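Local coordinates for protein putative epimerase (Burkholderia cenocepacia, PDB 4LW8) that probably acts as an NAD(P)-dependent epimerase or dehydratase on a nucleotide sugar, in a pathway of O-antigen lipopolysaccharide biosynthesis, at residues 182-190 / 223-234. Sequence-based numbering, arbitrary orientation.
Sequences IARPFNYTG and DFSDVRDVTAAY
Tyr188 lies against the two valines Val227 and Val230 where, in the Rossmann-type epimerase/dehydratase domain, strand 180-189 pairs in parallel with strand 221-226 and the helix that follows packs against it. The pairing is short: Ser225 N gives its hydrogen to Asn187 O and Thr189 N to Ser225 O. Val227 N then bonds to Thr189 O at 2.9 Å, which ties the strand to the first turn of the helix. With CG between its backbone N and carbonyl carbon (chi1 64°), Tyr188 turns its ring up beside that helix. Val230 CG2 presses on Tyr188 CB at 3.7 Å, the two side chains crossing at about a right angle, while Val227 CG2 comes obliquely to Tyr188 CE1 at 3.8 Å. Phe29 of helix 29-40 also touches both Tyr188 and Val227. At the polar end, a water links Tyr188 OH to Tyr234 OH, and Thr30 OG1 is a further hydrogen-bond partner of Tyr188 OH. Farther back along the strand, Tyr234 reaches Ala183 CB with CE1 at 3.6 Å, and its OH meets the CB-CG-CD side of Pro185, 3.3 Å from CG. On the opposite face of the sheet, shared with Phe224, Asn187 packs CB against Phe224 CD1 at 3.6 Å and sends ND2 to Asp223 O in a nearly straight bond (162°) that lies in its own amide plane. A second water hydrogen-bonds to Asn187 O, Ser225 OG and Asp223 OD1, itself also bonded to Ser251 OG, linking the two strands. The helix start is fixed by Asp226 at the N-cap: Asp226 OD1 accepts from Arg228 N through its anti lone pair, Arg228 NE reaches Asp226 OD1 as well, and the side-on salt bridge is completed by Arg228 NH2, 2.7 Å from Asp226 OD2.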
loop_
_atom_site.group_PDB
_atom_site.type_symbol
_atom_site.label_atom_id
_atom_site.label_comp_id
_atom_site.label_asym_id
_atom_site.label_seq_id
_atom_site.Cartn_x
_atom_site.Cartn_y
_atom_site.Cartn_z
ATOM N N ILE A 182 5.763 11.619 -9.326
ATOM C CA ILE A 182 4.922 10.452 -9.557
ATOM C C ILE A 182 3.928 10.740 -10.687
ATOM O O ILE A 182 3.230 11.755 -10.671
ATOM C CB ILE A 182 4.158 10.019 -8.265
ATOM C CG1 ILE A 182 5.144 9.597 -7.155
ATOM C CG2 ILE A 182 3.195 8.881 -8.598
ATOM C CD1 ILE A 182 4.522 9.417 -5.771
ATOM N N ALA A 183 3.880 9.856 -11.682
ATOM C CA ALA A 183 2.908 9.997 -12.747
ATOM C C ALA A 183 1.784 8.976 -12.561
ATOM O O ALA A 183 2.037 7.823 -12.193
ATOM C CB ALA A 183 3.588 9.851 -14.120
ATOM N N ARG A 184 0.536 9.413 -12.731
ATOM C CA ARG A 184 -0.600 8.486 -12.770
ATOM C C ARG A 184 -1.226 8.483 -14.159
ATOM O O ARG A 184 -2.204 9.193 -14.395
ATOM C CB ARG A 184 -1.668 8.841 -11.725
ATOM C CG ARG A 184 -1.280 8.549 -10.293
ATOM C CD ARG A 184 -2.272 9.175 -9.322
ATOM N NE ARG A 184 -1.935 8.857 -7.941
ATOM C CZ ARG A 184 -2.519 9.410 -6.882
ATOM N NH1 ARG A 184 -3.483 10.307 -7.046
ATOM N NH2 ARG A 184 -2.130 9.064 -5.658
ATOM N N PRO A 185 -0.653 7.705 -15.089
ATOM C CA PRO A 185 -1.210 7.665 -16.446
ATOM C C PRO A 185 -2.582 7.027 -16.471
ATOM O O PRO A 185 -2.827 6.026 -15.788
ATOM C CB PRO A 185 -0.203 6.794 -17.221
ATOM C CG PRO A 185 0.410 5.893 -16.142
ATOM C CD PRO A 185 0.534 6.828 -14.950
ATOM N N PHE A 186 -3.482 7.600 -17.247
ATOM C CA PHE A 186 -4.725 6.897 -17.560
ATOM C C PHE A 186 -4.421 5.914 -18.694
ATOM O O PHE A 186 -3.248 5.723 -19.016
ATOM C CB PHE A 186 -5.840 7.890 -17.903
ATOM C CG PHE A 186 -6.457 8.527 -16.685
ATOM C CD1 PHE A 186 -5.693 9.344 -15.853
ATOM C CD2 PHE A 186 -7.780 8.251 -16.328
ATOM C CE1 PHE A 186 -6.240 9.909 -14.705
ATOM C CE2 PHE A 186 -8.345 8.814 -15.169
ATOM C CZ PHE A 186 -7.573 9.645 -14.360
ATOM N N ASN A 187 -5.439 5.277 -19.272
ATOM C CA ASN A 187 -5.220 4.300 -20.346
ATOM C C ASN A 187 -4.484 4.894 -21.526
ATOM O O ASN A 187 -4.823 5.981 -21.996
ATOM C CB ASN A 187 -6.550 3.722 -20.852
ATOM C CG ASN A 187 -7.462 3.315 -19.716
ATOM O OD1 ASN A 187 -7.323 2.225 -19.170
ATOM N ND2 ASN A 187 -8.373 4.208 -19.325
ATOM N N TYR A 188 -3.499 4.166 -22.035
ATOM C CA TYR A 188 -2.827 4.622 -23.236
ATOM C C TYR A 188 -2.373 3.446 -24.069
ATOM O O TYR A 188 -2.231 2.318 -23.574
ATOM C CB TYR A 188 -1.649 5.544 -22.893
ATOM C CG TYR A 188 -0.502 4.908 -22.121
ATOM C CD1 TYR A 188 0.597 4.368 -22.789
ATOM C CD2 TYR A 188 -0.500 4.876 -20.725
ATOM C CE1 TYR A 188 1.663 3.806 -22.092
ATOM C CE2 TYR A 188 0.556 4.317 -20.021
ATOM C CZ TYR A 188 1.639 3.785 -20.711
ATOM O OH TYR A 188 2.694 3.238 -20.015
ATOM N N THR A 189 -2.166 3.709 -25.348
ATOM C CA THR A 189 -1.907 2.634 -26.279
ATOM C C THR A 189 -1.109 3.162 -27.461
ATOM O O THR A 189 -0.780 4.348 -27.519
ATOM C CB THR A 189 -3.219 1.980 -26.765
ATOM O OG1 THR A 189 -2.919 0.744 -27.423
ATOM C CG2 THR A 189 -3.970 2.902 -27.738
ATOM N N GLY A 190 -0.768 2.274 -28.388
ATOM C CA GLY A 190 0.024 2.668 -29.536
ATOM C C GLY A 190 0.677 1.450 -30.141
ATOM O O GLY A 190 0.461 0.335 -29.661
ATOM N N ASP A 223 -10.899 7.321 -20.641
ATOM C CA ASP A 223 -9.887 8.262 -21.112
ATOM C C ASP A 223 -8.734 7.493 -21.759
ATOM O O ASP A 223 -8.068 6.706 -21.088
ATOM C CB ASP A 223 -9.398 9.099 -19.917
ATOM C CG ASP A 223 -8.473 10.241 -20.310
ATOM O OD1 ASP A 223 -7.565 10.052 -21.150
ATOM O OD2 ASP A 223 -8.644 11.340 -19.746
ATOM N N PHE A 224 -8.508 7.706 -23.057
ATOM C CA PHE A 224 -7.413 7.042 -23.774
ATOM C C PHE A 224 -6.385 8.031 -24.351
ATOM O O PHE A 224 -6.750 9.068 -24.896
ATOM C CB PHE A 224 -7.952 6.185 -24.918
ATOM C CG PHE A 224 -8.795 5.026 -24.476
ATOM C CD1 PHE A 224 -8.208 3.849 -24.046
ATOM C CD2 PHE A 224 -10.179 5.098 -24.532
ATOM C CE1 PHE A 224 -8.989 2.767 -23.642
ATOM C CE2 PHE A 224 -10.967 4.016 -24.141
ATOM C CZ PHE A 224 -10.364 2.852 -23.693
ATOM N N SER A 225 -5.103 7.692 -24.248
ATOM C CA SER A 225 -4.034 8.546 -24.792
ATOM C C SER A 225 -3.112 7.767 -25.707
ATOM O O SER A 225 -3.032 6.535 -25.652
ATOM C CB SER A 225 -3.193 9.176 -23.663
ATOM O OG SER A 225 -3.985 9.993 -22.815
ATOM N N ASP A 226 -2.409 8.511 -26.543
ATOM C CA ASP A 226 -1.352 7.989 -27.381
ATOM C C ASP A 226 -0.085 7.879 -26.526
ATOM O O ASP A 226 0.278 8.835 -25.837
ATOM C CB ASP A 226 -1.146 8.933 -28.580
ATOM C CG ASP A 226 -0.264 8.348 -29.647
ATOM O OD1 ASP A 226 0.890 7.975 -29.344
ATOM O OD2 ASP A 226 -0.732 8.275 -30.803
ATOM N N VAL A 227 0.572 6.723 -26.557
ATOM C CA VAL A 227 1.821 6.514 -25.817
ATOM C C VAL A 227 2.876 7.606 -26.133
ATOM O O VAL A 227 3.658 8.002 -25.261
ATOM C CB VAL A 227 2.412 5.097 -26.105
ATOM C CG1 VAL A 227 2.792 4.937 -27.587
ATOM C CG2 VAL A 227 3.601 4.810 -25.201
ATOM N N ARG A 228 2.864 8.132 -27.355
ATOM C CA ARG A 228 3.806 9.181 -27.716
ATOM C C ARG A 228 3.522 10.471 -26.932
ATOM O O ARG A 228 4.454 11.143 -26.492
ATOM C CB ARG A 228 3.761 9.450 -29.221
ATOM C CG ARG A 228 4.311 8.310 -30.055
ATOM C CD ARG A 228 3.983 8.457 -31.519
ATOM N NE ARG A 228 2.542 8.420 -31.752
ATOM C CZ ARG A 228 1.991 8.540 -32.954
ATOM N NH1 ARG A 228 2.768 8.695 -34.025
ATOM N NH2 ARG A 228 0.674 8.505 -33.089
ATOM N N ASP A 229 2.246 10.791 -26.723
ATOM C CA ASP A 229 1.862 11.937 -25.896
ATOM C C ASP A 229 2.235 11.712 -24.438
ATOM O O ASP A 229 2.660 12.636 -23.738
ATOM C CB ASP A 229 0.351 12.209 -25.962
ATOM C CG ASP A 229 -0.129 12.621 -27.346
ATOM O OD1 ASP A 229 0.701 12.936 -28.224
ATOM O OD2 ASP A 229 -1.360 12.662 -27.546
ATOM N N VAL A 230 2.039 10.484 -23.967
ATOM C CA VAL A 230 2.297 10.178 -22.561
ATOM C C VAL A 230 3.797 10.333 -22.253
ATOM O O VAL A 230 4.188 10.962 -21.268
ATOM C CB VAL A 230 1.815 8.758 -22.199
ATOM C CG1 VAL A 230 2.373 8.304 -20.841
ATOM C CG2 VAL A 230 0.263 8.672 -22.227
ATOM N N THR A 231 4.642 9.794 -23.117
ATOM C CA THR A 231 6.072 9.880 -22.872
ATOM C C THR A 231 6.577 11.320 -23.072
ATOM O O THR A 231 7.538 11.728 -22.417
ATOM C CB THR A 231 6.839 8.861 -23.741
ATOM O OG1 THR A 231 6.498 9.037 -25.118
ATOM C CG2 THR A 231 6.459 7.428 -23.311
ATOM N N ALA A 232 5.941 12.091 -23.958
ATOM C CA ALA A 232 6.289 13.513 -24.086
ATOM C C ALA A 232 6.012 14.241 -22.762
ATOM O O ALA A 232 6.791 15.086 -22.342
ATOM C CB ALA A 232 5.526 14.170 -25.235
ATOM N N ALA A 233 4.902 13.903 -22.114
ATOM C CA ALA A 233 4.566 14.447 -20.797
ATOM C C ALA A 233 5.569 14.005 -19.727
ATOM O O ALA A 233 5.978 14.798 -18.885
ATOM C CB ALA A 233 3.150 14.018 -20.398
ATOM N N TYR A 234 5.953 12.733 -19.766
ATOM C CA TYR A 234 6.956 12.199 -18.857
ATOM C C TYR A 234 8.264 13.005 -18.973
ATOM O O TYR A 234 8.869 13.382 -17.966
ATOM C CB TYR A 234 7.229 10.718 -19.153
ATOM C CG TYR A 234 6.171 9.726 -18.651
ATOM C CD1 TYR A 234 4.959 10.169 -18.125
ATOM C CD2 TYR A 234 6.406 8.350 -18.692
ATOM C CE1 TYR A 234 3.999 9.269 -17.663
ATOM C CE2 TYR A 234 5.451 7.437 -18.232
ATOM C CZ TYR A 234 4.240 7.913 -17.717
ATOM O OH TYR A 234 3.273 7.028 -17.262
HETATM O O HOH W 1 -5.378 8.577 -20.980
HETATM O O HOH W 2 3.814 4.536 -17.775
#